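Local structure of putative eukaryotic translation initiation factor eIF-4E (5WB5) at residues S183-T188 and M210-H215; G97-N102 and E192-A197; I49-S54 and F80-K85; W138-M143 and T199-L204; P67-R72 and A127-T132. The protein probably binds the 7-methylguanosine cap, including the cap 4 structure, of messenger RNA and acts in the initiation of translation. All coordinates share one frame; numbering follows the deposited sequence.

Contact 1 (S183-T188 and M210-H215); sequences SDASAT and MVFTKH
On either side of A185, the loop residue that meets F212 and K214, two polar side chains hold each other: S186 OG donates to D184 OD2 at 2.7 Å. The hydroxyl comes to the syn side of the carboxylate, 27° out of its plane. This bond lies within the loop and ties its two flanks together, while A185 faces the other segment. The setting is the edge of the antiparallel eIF4E sheet. The loop leads from strand 175-182 to helix 188-200. Strand 210-214 is an outermost strand of the sheet.

No hydrogen bond crosses between the two segments, and the contact is apolar. The backbones come nearest at A185 and K214, with 6.0 Å between their CA atoms. F212 points its ring toward the loop, with CG anti to its backbone N (chi1 -175°). The ring presents its edge: F212 CZ lies 4.0 Å from A185 CA, which is near the ring plane. The A185 methyl lies at 4.1 Å from the same CZ atom. The ring also packs on L99 of the next strand and on I191 of helix 188-200, so the ring is shared by strand, helix and loop.

K214 passes alongside the methyl with an extended chain. Its aliphatic part does the touching, and the amine continues past the loop. T213 turns the other way, toward W100, where its OG1 is hydrogen-bonded to NE1. The nearest side-chain approach of K214 to the loop is from CG, 3.8 Å from A185 CB.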
# COMPACT_ATOMS: atom_id res chain seq x y z
N SER A 183 12.43 6.91 -4.84
CA SER A 183 13.81 6.90 -4.36
C SER A 183 14.65 8.05 -4.88
O SER A 183 15.58 8.47 -4.18
CB SER A 183 14.50 5.58 -4.74
OG SER A 183 14.58 5.43 -6.15
N ASP A 184 14.37 8.56 -6.08
CA ASP A 184 15.16 9.63 -6.69
C ASP A 184 14.25 10.83 -6.90
O ASP A 184 13.40 10.82 -7.79
CB ASP A 184 15.78 9.16 -8.01
CG ASP A 184 16.68 10.21 -8.63
OD1 ASP A 184 17.75 10.51 -8.05
OD2 ASP A 184 16.33 10.74 -9.71
N ALA A 185 14.44 11.87 -6.08
CA ALA A 185 13.64 13.08 -6.20
C ALA A 185 14.06 13.96 -7.38
O ALA A 185 13.33 14.89 -7.72
CB ALA A 185 13.74 13.90 -4.91
N SER A 186 15.21 13.68 -7.99
CA SER A 186 15.69 14.49 -9.11
C SER A 186 15.11 14.06 -10.45
O SER A 186 15.14 14.85 -11.40
CB SER A 186 17.22 14.42 -9.18
OG SER A 186 17.67 13.08 -9.35
N ALA A 187 14.59 12.84 -10.55
CA ALA A 187 14.06 12.31 -11.80
C ALA A 187 12.73 12.99 -12.10
O ALA A 187 11.70 12.66 -11.49
CB ALA A 187 13.90 10.80 -11.72
N THR A 188 12.73 13.93 -13.04
CA THR A 188 11.52 14.66 -13.38
C THR A 188 10.62 13.83 -14.29
O THR A 188 9.40 13.76 -14.08
CB THR A 188 11.88 15.99 -14.05
OG1 THR A 188 12.62 15.73 -15.25
CG2 THR A 188 12.71 16.85 -13.12
N MET A 210 -2.69 17.20 -5.39
CA MET A 210 -1.57 16.39 -5.85
C MET A 210 -0.30 17.18 -5.63
O MET A 210 -0.16 18.30 -6.13
CB MET A 210 -1.72 16.01 -7.33
CG MET A 210 -0.55 15.19 -7.87
SD MET A 210 -0.91 14.33 -9.41
CE MET A 210 -1.86 12.94 -8.80
N VAL A 211 0.63 16.60 -4.88
CA VAL A 211 1.82 17.32 -4.42
C VAL A 211 2.98 16.34 -4.35
O VAL A 211 2.85 15.25 -3.78
CB VAL A 211 1.59 17.97 -3.04
CG1 VAL A 211 2.85 18.68 -2.55
CG2 VAL A 211 0.41 18.94 -3.08
N PHE A 212 4.12 16.72 -4.92
CA PHE A 212 5.36 16.00 -4.71
C PHE A 212 6.17 16.70 -3.63
O PHE A 212 6.19 17.94 -3.56
CB PHE A 212 6.19 15.89 -5.99
CG PHE A 212 7.43 15.06 -5.84
CD1 PHE A 212 7.35 13.67 -5.83
CD2 PHE A 212 8.67 15.65 -5.69
CE1 PHE A 212 8.48 12.90 -5.68
CE2 PHE A 212 9.81 14.88 -5.54
CZ PHE A 212 9.72 13.50 -5.54
N THR A 213 6.85 15.92 -2.80
CA THR A 213 7.61 16.47 -1.68
C THR A 213 8.89 15.67 -1.51
O THR A 213 8.83 14.46 -1.26
CB THR A 213 6.78 16.44 -0.39
OG1 THR A 213 5.54 17.11 -0.61
CG2 THR A 213 7.53 17.12 0.74
N LYS A 214 10.03 16.34 -1.64
CA LYS A 214 11.31 15.71 -1.33
C LYS A 214 11.48 15.60 0.18
O LYS A 214 11.07 16.49 0.93
CB LYS A 214 12.46 16.50 -1.94
CG LYS A 214 13.84 15.90 -1.68
CD LYS A 214 14.94 16.71 -2.34
CE LYS A 214 16.31 16.11 -2.06
NZ LYS A 214 17.41 16.92 -2.66
N HIS A 215 12.08 14.51 0.62
CA HIS A 215 12.25 14.27 2.05
C HIS A 215 13.42 15.07 2.60
O HIS A 215 13.25 15.87 3.52
CB HIS A 215 12.45 12.78 2.32
CG HIS A 215 11.29 11.93 1.90
ND1 HIS A 215 11.44 10.61 1.53
CD2 HIS A 215 9.97 12.21 1.79
CE1 HIS A 215 10.25 10.11 1.22
NE2 HIS A 215 9.35 11.06 1.37

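Contact 2 (G97-N102 and E192-A197); sequences GKLWVN and EALKKA
L99 on strand 97-104 and K195 on helix 188-200 bring the two backbones nearest, with their CA atoms 7.9 Å apart, so the helix lies against one face of the strand. L99 points toward the helix and makes the contact from the strand side, reaching it with both methyl groups.

CD2 does most of the touching. L99 CD2 lies 3.8 Å from L194 CG, where the two leucine side chains slide past each other in opposite directions. On its other partner, L99 CD2 is 3.8 Å from K195 CG. L99 CD1 adds a looser approach to the same K195 CG at 4.1 Å. The lysine crosses the leucine at about a right angle and takes part through its CG methylene. A bend at chi3 (69°) carries the K195 amine away from the strand, so the charge is kept off the apolar surface.

Both leucines are buried and have further apolar company. L194 also packs on V180 and V182 of the neighbouring strand 175-182. L99 also packs on M210 of strand 210-214. This turn of helix thus rests on two adjacent strands, 97-104 and 175-182. No polar bond joins the two segments. On the other face of the strand, W100 is turned away from the helix and makes a cation-pi contact with R177. This layering, with a helix packed through apolar side chains on one face of a curved antiparallel sheet, is characteristic of the eIF4E fold.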
# COMPACT_ATOMS: atom_id res chain seq x y z
N GLY A 97 11.56 11.14 -2.48
CA GLY A 97 10.46 11.82 -1.83
C GLY A 97 9.17 11.04 -1.97
O GLY A 97 9.18 9.82 -2.17
N LYS A 98 8.04 11.74 -1.87
CA LYS A 98 6.73 11.12 -2.00
C LYS A 98 5.80 12.01 -2.81
O LYS A 98 5.76 13.22 -2.61
CB LYS A 98 6.11 10.82 -0.63
CG LYS A 98 5.86 12.03 0.25
CD LYS A 98 5.22 11.62 1.57
CE LYS A 98 5.03 12.80 2.50
NZ LYS A 98 6.33 13.34 2.98
N LEU A 99 5.06 11.38 -3.72
CA LEU A 99 3.99 12.03 -4.48
C LEU A 99 2.66 11.61 -3.87
O LEU A 99 2.32 10.43 -3.89
CB LEU A 99 4.05 11.64 -5.95
CG LEU A 99 2.94 12.16 -6.87
CD1 LEU A 99 3.16 13.62 -7.24
CD2 LEU A 99 2.85 11.30 -8.12
N TRP A 100 1.91 12.57 -3.33
CA TRP A 100 0.71 12.26 -2.58
C TRP A 100 -0.47 13.09 -3.07
O TRP A 100 -0.32 14.09 -3.78
CB TRP A 100 0.91 12.49 -1.07
CG TRP A 100 1.38 13.86 -0.69
CD1 TRP A 100 2.68 14.29 -0.62
CD2 TRP A 100 0.57 14.97 -0.30
NE1 TRP A 100 2.71 15.61 -0.22
CE2 TRP A 100 1.43 16.05 -0.01
CE3 TRP A 100 -0.81 15.16 -0.17
CZ2 TRP A 100 0.96 17.29 0.39
CZ3 TRP A 100 -1.27 16.40 0.24
CH2 TRP A 100 -0.39 17.45 0.51
N VAL A 101 -1.66 12.62 -2.70
CA VAL A 101 -2.93 13.24 -3.06
C VAL A 101 -3.89 13.09 -1.89
O VAL A 101 -3.82 12.14 -1.11
CB VAL A 101 -3.54 12.60 -4.33
CG1 VAL A 101 -2.61 12.78 -5.53
CG2 VAL A 101 -3.84 11.13 -4.11
N ASN A 102 -4.82 14.05 -1.78
CA ASN A 102 -5.83 14.06 -0.74
C ASN A 102 -7.17 13.67 -1.36
O ASN A 102 -7.79 14.47 -2.07
CB ASN A 102 -5.92 15.43 -0.07
CG ASN A 102 -4.64 15.83 0.64
OD1 ASN A 102 -3.79 14.99 0.92
ND2 ASN A 102 -4.50 17.12 0.93
N GLU A 192 6.79 12.53 -13.60
CA GLU A 192 5.66 12.77 -14.50
C GLU A 192 4.99 11.46 -14.89
O GLU A 192 3.75 11.38 -14.96
CB GLU A 192 6.14 13.53 -15.74
CG GLU A 192 5.04 13.88 -16.73
CD GLU A 192 5.57 14.58 -17.97
OE1 GLU A 192 6.76 14.94 -17.98
OE2 GLU A 192 4.79 14.76 -18.93
N ALA A 193 5.79 10.42 -15.17
CA ALA A 193 5.24 9.10 -15.47
C ALA A 193 4.47 8.54 -14.28
O ALA A 193 3.39 7.95 -14.45
CB ALA A 193 6.37 8.14 -15.88
N LEU A 194 4.98 8.75 -13.07
CA LEU A 194 4.24 8.33 -11.88
C LEU A 194 2.96 9.13 -11.72
O LEU A 194 1.94 8.60 -11.27
CB LEU A 194 5.12 8.45 -10.65
CG LEU A 194 4.44 8.10 -9.33
CD1 LEU A 194 3.83 6.70 -9.38
CD2 LEU A 194 5.44 8.21 -8.19
N LYS A 195 2.98 10.42 -12.09
CA LYS A 195 1.78 11.24 -11.99
C LYS A 195 0.66 10.68 -12.87
O LYS A 195 -0.45 10.42 -12.39
CB LYS A 195 2.10 12.69 -12.37
CG LYS A 195 2.84 13.48 -11.29
CD LYS A 195 3.36 14.81 -11.83
CE LYS A 195 2.24 15.78 -12.14
NZ LYS A 195 2.74 17.06 -12.71
N LYS A 196 0.93 10.54 -14.17
CA LYS A 196 -0.08 9.95 -15.06
C LYS A 196 -0.53 8.58 -14.57
O LYS A 196 -1.73 8.28 -14.55
CB LYS A 196 0.43 9.85 -16.49
CG LYS A 196 -0.61 9.40 -17.52
CD LYS A 196 0.01 9.32 -18.92
CE LYS A 196 -0.02 10.66 -19.64
NZ LYS A 196 -1.40 11.04 -20.02
N ALA A 197 0.42 7.71 -14.18
CA ALA A 197 0.04 6.38 -13.72
C ALA A 197 -0.91 6.45 -12.53
O ALA A 197 -1.98 5.84 -12.53
CB ALA A 197 1.28 5.57 -13.37

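Contact 3 (I49-S54 and F80-K85); sequences IMTVHS and FQEGVK
E82 stretches out toward T51 and H53 and meets the two in different ways. A chi1 of -167° points its chain away from the backbone N, and the chain stays extended, which brings the carboxylate up to the T51 methyl and near the H53 ring. Against T51 it crosses at about a right angle. The methyl is the group touched: T51 CG2 is 3.7 Å from E82 OE2. The T51 hydroxyl is turned elsewhere and is hydrogen-bonded to the hydroxyl of T28.

Toward H53 the approach is oblique. The imidazole and carboxylate planes stand 65° apart. H53 NE2 and E82 OE1 are 4.1 Å apart, so they are near but not paired. If the imidazole is protonated, a modest long-range attraction is possible. No hydrogen bond links the two segments.

E82 is the second residue of a type II turn from Q81 to V84. The turn is closed by a weak bond from V84 N to Q81 O, and G83 takes the positive phi (77°) of its third position.

At the far end of segment 49-54, I49 and M50 pack against a chain of another protein. Strands 47-54 and 75-81 are not neighbours in the sheet. Strand 22-32 runs between them, and E82 also lies on its A26, so the side chain bridges over the intervening strand. V52 packs on M61 of helix 55-64, while S54 caps the start of that helix through E57 N.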
# COMPACT_ATOMS: atom_id res chain seq x y z
N ILE A 49 3.06 -6.36 9.34
CA ILE A 49 1.98 -7.34 9.42
C ILE A 49 2.32 -8.59 8.62
O ILE A 49 2.30 -9.70 9.16
CB ILE A 49 0.66 -6.73 8.93
CG1 ILE A 49 0.24 -5.59 9.86
CG2 ILE A 49 -0.43 -7.80 8.86
CD1 ILE A 49 -1.02 -4.87 9.45
N MET A 50 2.63 -8.43 7.34
CA MET A 50 2.78 -9.58 6.46
C MET A 50 3.65 -9.21 5.27
O MET A 50 3.59 -8.09 4.76
CB MET A 50 1.41 -10.07 5.98
CG MET A 50 1.45 -11.25 5.04
SD MET A 50 -0.21 -11.72 4.51
CE MET A 50 0.18 -12.96 3.27
N THR A 51 4.44 -10.18 4.82
CA THR A 51 5.25 -10.05 3.62
C THR A 51 4.68 -10.94 2.52
O THR A 51 4.32 -12.10 2.78
CB THR A 51 6.71 -10.41 3.89
OG1 THR A 51 7.24 -9.56 4.91
CG2 THR A 51 7.56 -10.26 2.62
N VAL A 52 4.62 -10.40 1.31
CA VAL A 52 4.06 -11.09 0.15
C VAL A 52 5.15 -11.23 -0.90
O VAL A 52 5.90 -10.28 -1.17
CB VAL A 52 2.84 -10.35 -0.42
CG1 VAL A 52 1.74 -10.26 0.62
CG2 VAL A 52 3.23 -8.96 -0.90
N HIS A 53 5.23 -12.43 -1.49
CA HIS A 53 6.17 -12.72 -2.56
C HIS A 53 5.50 -13.16 -3.85
O HIS A 53 6.20 -13.32 -4.86
CB HIS A 53 7.16 -13.82 -2.12
CG HIS A 53 7.70 -13.63 -0.74
ND1 HIS A 53 6.96 -13.91 0.39
CD2 HIS A 53 8.91 -13.20 -0.31
CE1 HIS A 53 7.69 -13.66 1.46
NE2 HIS A 53 8.88 -13.23 1.07
N SER A 54 4.19 -13.37 -3.85
CA SER A 54 3.47 -13.84 -5.03
C SER A 54 2.12 -13.14 -5.12
O SER A 54 1.62 -12.57 -4.15
CB SER A 54 3.27 -15.36 -4.99
OG SER A 54 2.46 -15.73 -3.89
N PHE A 80 5.74 -1.42 1.47
CA PHE A 80 7.07 -1.05 0.99
C PHE A 80 7.85 -2.29 0.59
O PHE A 80 7.63 -3.38 1.13
CB PHE A 80 7.86 -0.27 2.04
CG PHE A 80 7.54 1.19 2.07
CD1 PHE A 80 6.30 1.64 2.47
CD2 PHE A 80 8.49 2.13 1.67
CE1 PHE A 80 6.00 2.99 2.49
CE2 PHE A 80 8.20 3.48 1.68
CZ PHE A 80 6.95 3.91 2.09
N GLN A 81 8.78 -2.11 -0.35
CA GLN A 81 9.64 -3.22 -0.75
C GLN A 81 10.29 -3.84 0.48
O GLN A 81 10.60 -3.15 1.46
CB GLN A 81 10.71 -2.75 -1.74
CG GLN A 81 11.76 -3.81 -2.04
CD GLN A 81 12.65 -3.45 -3.21
OE1 GLN A 81 12.42 -2.45 -3.89
NE2 GLN A 81 13.67 -4.27 -3.46
N GLU A 82 10.50 -5.15 0.43
CA GLU A 82 11.11 -5.84 1.56
C GLU A 82 12.51 -5.30 1.81
O GLU A 82 13.26 -5.02 0.87
CB GLU A 82 11.17 -7.35 1.29
CG GLU A 82 11.52 -8.16 2.53
CD GLU A 82 11.42 -9.66 2.29
OE1 GLU A 82 11.53 -10.08 1.12
OE2 GLU A 82 11.22 -10.41 3.27
N GLY A 83 12.86 -5.14 3.08
CA GLY A 83 14.11 -4.53 3.44
C GLY A 83 14.12 -3.02 3.30
O GLY A 83 15.20 -2.42 3.24
N VAL A 84 12.95 -2.39 3.25
CA VAL A 84 12.84 -0.95 3.10
C VAL A 84 11.79 -0.47 4.10
O VAL A 84 10.61 -0.78 3.95
CB VAL A 84 12.46 -0.53 1.67
CG1 VAL A 84 12.27 0.98 1.58
CG2 VAL A 84 13.52 -1.00 0.69
N LYS A 85 12.22 0.29 5.10
CA LYS A 85 11.29 0.81 6.08
C LYS A 85 10.54 2.02 5.52
O LYS A 85 11.09 2.77 4.70
CB LYS A 85 12.02 1.20 7.36
CG LYS A 85 12.79 0.06 8.02
CD LYS A 85 13.50 0.54 9.28
CE LYS A 85 14.30 -0.59 9.93
NZ LYS A 85 15.05 -0.12 11.13

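Contact 4 (W138-M143 and T199-L204); sequences WENVLM and TKEASL
N140 on helix 133-147 sends its side-chain amide to the backbone of E201, just beyond helix 188-200. N140 ND2 donates to E201 O at 3.4 Å, with an N-H...O angle of 142°, so the bond is weak. The other end of the amide is also taken: N140 OD1 accepts a hydrogen bond from a basic side chain of a chain of another protein.

A water makes a second bridge. It donates to N140 O at 3.0 Å and, weakly, to E201 OE1 at 2.9 Å. The glutamate chain bends at chi2 (-63°), which sets E201 OE1 beside N140 CB, at 3.7 Å, where the water reaches it. The amide and carboxylate planes are 68° apart.

Apolar contact is small: V141 CG2 lies 4.3 Å from E201 CB. The glutamate also packs on Y149. V141 and W138 of helix 133-147 also pack on I167 and L178 of the sheet.

Two helices side by side on the same sheet face are a hallmark of the eIF4E fold, and the grip on N140 by another protein is consistent with the helical surface where eIF4E partners dock.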
# COMPACT_ATOMS: atom_id res chain seq x y z
N TRP A 138 -7.48 2.30 -3.63
CA TRP A 138 -6.43 1.69 -2.83
C TRP A 138 -6.01 0.35 -3.42
O TRP A 138 -4.81 0.08 -3.59
CB TRP A 138 -6.93 1.56 -1.39
CG TRP A 138 -5.98 0.93 -0.43
CD1 TRP A 138 -6.26 -0.06 0.46
CD2 TRP A 138 -4.59 1.25 -0.24
NE1 TRP A 138 -5.14 -0.38 1.19
CE2 TRP A 138 -4.10 0.41 0.78
CE3 TRP A 138 -3.72 2.17 -0.83
CZ2 TRP A 138 -2.78 0.46 1.21
CZ3 TRP A 138 -2.41 2.21 -0.40
CH2 TRP A 138 -1.95 1.36 0.61
N GLU A 139 -6.99 -0.49 -3.76
CA GLU A 139 -6.69 -1.79 -4.36
C GLU A 139 -6.00 -1.63 -5.71
O GLU A 139 -5.05 -2.37 -6.01
CB GLU A 139 -7.98 -2.60 -4.51
CG GLU A 139 -8.63 -3.00 -3.18
CD GLU A 139 -9.97 -3.70 -3.37
OE1 GLU A 139 -10.46 -3.77 -4.51
OE2 GLU A 139 -10.53 -4.19 -2.36
N ASN A 140 -6.45 -0.69 -6.53
CA ASN A 140 -5.83 -0.48 -7.83
C ASN A 140 -4.37 -0.08 -7.69
O ASN A 140 -3.50 -0.58 -8.41
CB ASN A 140 -6.60 0.58 -8.62
CG ASN A 140 -7.93 0.07 -9.13
OD1 ASN A 140 -8.16 -1.14 -9.23
ND2 ASN A 140 -8.82 0.99 -9.47
N VAL A 141 -4.07 0.83 -6.75
CA VAL A 141 -2.69 1.27 -6.57
C VAL A 141 -1.83 0.14 -6.01
O VAL A 141 -0.66 -0.02 -6.38
CB VAL A 141 -2.63 2.52 -5.68
CG1 VAL A 141 -1.19 2.94 -5.43
CG2 VAL A 141 -3.40 3.65 -6.34
N LEU A 142 -2.40 -0.67 -5.11
CA LEU A 142 -1.64 -1.81 -4.60
C LEU A 142 -1.33 -2.81 -5.72
O LEU A 142 -0.20 -3.32 -5.81
CB LEU A 142 -2.42 -2.49 -3.47
CG LEU A 142 -2.20 -1.91 -2.08
CD1 LEU A 142 -3.31 -2.34 -1.14
CD2 LEU A 142 -0.83 -2.34 -1.55
N MET A 143 -2.32 -3.09 -6.57
CA MET A 143 -2.10 -4.01 -7.68
C MET A 143 -1.08 -3.46 -8.66
O MET A 143 -0.27 -4.22 -9.20
CB MET A 143 -3.42 -4.30 -8.40
CG MET A 143 -4.39 -5.17 -7.61
SD MET A 143 -5.87 -5.61 -8.53
CE MET A 143 -6.57 -3.99 -8.83
N THR A 199 -2.74 8.89 -11.47
CA THR A 199 -4.03 9.46 -11.85
C THR A 199 -4.89 8.42 -12.55
O THR A 199 -6.12 8.43 -12.39
CB THR A 199 -3.82 10.68 -12.75
OG1 THR A 199 -2.91 11.59 -12.12
CG2 THR A 199 -5.15 11.38 -12.99
N LYS A 200 -4.28 7.53 -13.33
CA LYS A 200 -5.04 6.49 -14.02
C LYS A 200 -5.65 5.51 -13.03
O LYS A 200 -6.86 5.26 -13.05
CB LYS A 200 -4.15 5.76 -15.02
CG LYS A 200 -4.81 4.57 -15.70
CD LYS A 200 -3.84 3.85 -16.62
CE LYS A 200 -4.46 2.59 -17.18
NZ LYS A 200 -5.65 2.87 -18.02
N GLU A 201 -4.83 4.93 -12.16
CA GLU A 201 -5.28 3.88 -11.26
C GLU A 201 -6.22 4.37 -10.17
O GLU A 201 -6.67 3.56 -9.35
CB GLU A 201 -4.07 3.20 -10.61
CG GLU A 201 -3.15 2.51 -11.60
CD GLU A 201 -3.83 1.38 -12.34
OE1 GLU A 201 -4.92 0.96 -11.91
OE2 GLU A 201 -3.27 0.90 -13.35
N ALA A 202 -6.56 5.66 -10.15
CA ALA A 202 -7.40 6.23 -9.12
C ALA A 202 -8.55 6.99 -9.75
O ALA A 202 -8.43 7.55 -10.85
CB ALA A 202 -6.59 7.17 -8.20
N SER A 203 -9.68 7.01 -9.04
CA SER A 203 -10.86 7.74 -9.48
C SER A 203 -11.75 8.06 -8.29
O SER A 203 -12.95 7.77 -8.30
CB SER A 203 -11.64 6.94 -10.53
OG SER A 203 -10.85 6.74 -11.69
N LEU A 204 -11.16 8.65 -7.25
CA LEU A 204 -11.87 8.98 -6.02
C LEU A 204 -11.81 10.48 -5.74
O LEU A 204 -12.20 10.93 -4.67
CB LEU A 204 -11.29 8.19 -4.86
O HOH W 1 -4.20 -1.69 -11.06

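Contact 5 (P67-R72 and A127-T132); sequences PLHALR and AAEAKT
E129 is the first residue of 127-132 to reach H69. Its chain is extended beyond CG, and the carboxylate arrives at the edge of the imidazole. E129 CD lies in the ring plane, although ring and carboxylate planes are 41° apart. E129 OE2 stands 3.0 Å from H69 NE2, close to the CD2-NE2 edge.

K131 then runs to helix 133-147, where it packs on E139. Here the chain enters the helical layer of the eIF4E fold: the loop after strand 97-104 leads into helix 133-147, and residues 67-72 follow helix 55-64.

T132 closes the segment. Its methyl meets the histidine at the root: T132 CG2 is 3.9 Å from H69 CB, and the two side chains cross at about a right angle. In H69, a chi1 of 171° swings the imidazole away from the backbone N and out past T132 toward E129. T132 is also the N-cap of helix 133-147, with OG1 accepting from D135 N. D135 OD1 in turn accepts a hydrogen bond from L68 N and a weak one from H69 N.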
# COMPACT_ATOMS: atom_id res chain seq x y z
N PRO A 67 -10.94 -2.86 5.15
CA PRO A 67 -11.21 -1.78 4.19
C PRO A 67 -11.07 -0.42 4.85
O PRO A 67 -11.28 -0.25 6.05
CB PRO A 67 -12.65 -2.05 3.75
CG PRO A 67 -13.25 -2.82 4.85
CD PRO A 67 -12.14 -3.66 5.42
N LEU A 68 -10.72 0.57 4.03
CA LEU A 68 -10.56 1.93 4.53
C LEU A 68 -11.89 2.52 4.97
O LEU A 68 -11.92 3.34 5.90
CB LEU A 68 -9.91 2.80 3.46
CG LEU A 68 -8.65 2.22 2.82
CD1 LEU A 68 -8.21 3.08 1.65
CD2 LEU A 68 -7.53 2.09 3.83
N HIS A 69 -12.99 2.12 4.32
CA HIS A 69 -14.30 2.62 4.72
C HIS A 69 -14.61 2.29 6.17
O HIS A 69 -15.33 3.04 6.83
CB HIS A 69 -15.37 2.03 3.80
CG HIS A 69 -16.77 2.31 4.24
ND1 HIS A 69 -17.14 3.51 4.82
CD2 HIS A 69 -17.89 1.56 4.19
CE1 HIS A 69 -18.43 3.48 5.11
NE2 HIS A 69 -18.91 2.30 4.74
N ALA A 70 -14.08 1.18 6.68
CA ALA A 70 -14.30 0.77 8.05
C ALA A 70 -13.08 0.97 8.94
O ALA A 70 -13.13 0.64 10.13
CB ALA A 70 -14.71 -0.71 8.09
N LEU A 71 -11.99 1.51 8.40
CA LEU A 71 -10.77 1.66 9.16
C LEU A 71 -10.88 2.83 10.14
O LEU A 71 -11.72 3.72 9.99
CB LEU A 71 -9.58 1.87 8.22
CG LEU A 71 -8.18 1.77 8.82
CD1 LEU A 71 -7.96 0.40 9.45
CD2 LEU A 71 -7.13 2.03 7.75
N ARG A 72 -10.01 2.82 11.15
CA ARG A 72 -10.08 3.81 12.21
C ARG A 72 -9.65 5.18 11.69
O ARG A 72 -8.93 5.31 10.69
CB ARG A 72 -9.20 3.38 13.38
CG ARG A 72 -9.42 4.20 14.64
CD ARG A 72 -8.64 3.63 15.80
NE ARG A 72 -8.85 4.41 17.01
CZ ARG A 72 -8.28 5.59 17.26
NH1 ARG A 72 -7.45 6.13 16.38
NH2 ARG A 72 -8.54 6.22 18.40
N ALA A 127 -26.89 -5.80 4.66
CA ALA A 127 -25.76 -5.81 5.59
C ALA A 127 -24.46 -5.51 4.86
O ALA A 127 -23.72 -4.60 5.24
CB ALA A 127 -25.68 -7.15 6.31
N ALA A 128 -24.16 -6.30 3.83
CA ALA A 128 -22.97 -6.07 3.04
C ALA A 128 -23.23 -4.98 2.00
O ALA A 128 -24.34 -4.85 1.48
CB ALA A 128 -22.52 -7.35 2.34
N GLU A 129 -22.19 -4.22 1.70
CA GLU A 129 -22.28 -3.07 0.82
C GLU A 129 -21.19 -3.16 -0.24
O GLU A 129 -20.24 -3.94 -0.13
CB GLU A 129 -22.16 -1.76 1.60
CG GLU A 129 -20.87 -1.63 2.41
CD GLU A 129 -20.98 -0.64 3.55
OE1 GLU A 129 -22.07 -0.05 3.72
OE2 GLU A 129 -19.99 -0.46 4.28
N ALA A 130 -21.34 -2.36 -1.29
CA ALA A 130 -20.37 -2.33 -2.37
C ALA A 130 -19.13 -1.56 -1.96
O ALA A 130 -19.21 -0.58 -1.22
CB ALA A 130 -20.98 -1.70 -3.62
N LYS A 131 -17.97 -2.02 -2.43
CA LYS A 131 -16.72 -1.35 -2.13
C LYS A 131 -16.81 0.12 -2.50
O LYS A 131 -17.36 0.48 -3.54
CB LYS A 131 -15.56 -2.01 -2.88
CG LYS A 131 -15.10 -3.33 -2.30
CD LYS A 131 -13.82 -3.81 -2.98
CE LYS A 131 -13.32 -5.13 -2.39
NZ LYS A 131 -14.33 -6.22 -2.51
N THR A 132 -16.27 0.97 -1.64
CA THR A 132 -16.24 2.40 -1.93
C THR A 132 -15.17 2.69 -2.98
O THR A 132 -14.24 1.92 -3.19
CB THR A 132 -15.96 3.20 -0.66
OG1 THR A 132 -14.65 2.87 -0.16
CG2 THR A 132 -17.00 2.88 0.41

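In the fold
Contacts 2 and 4 are buried, while contacts 1, 3 and 5 lie at the surface. Contact 2 is purely apolar, and contact 4 relies on a weak hydrogen bond and a water. They share helix 188-200: contact 2 uses its middle, and contact 4 the residues just beyond its end. Contact 1 adjoins contact 2 through the paired strands 97-104 and 210-214, and it too is apolar, at the sheet edge. Contact 3 lies about 21 Å from contact 2, centre to centre, near the opposite edge of the sheet. There, as in contact 5, a glutamate approaches a histidine. Contact 5 touches contact 4 where L68 packs on W138 of helix 133-147.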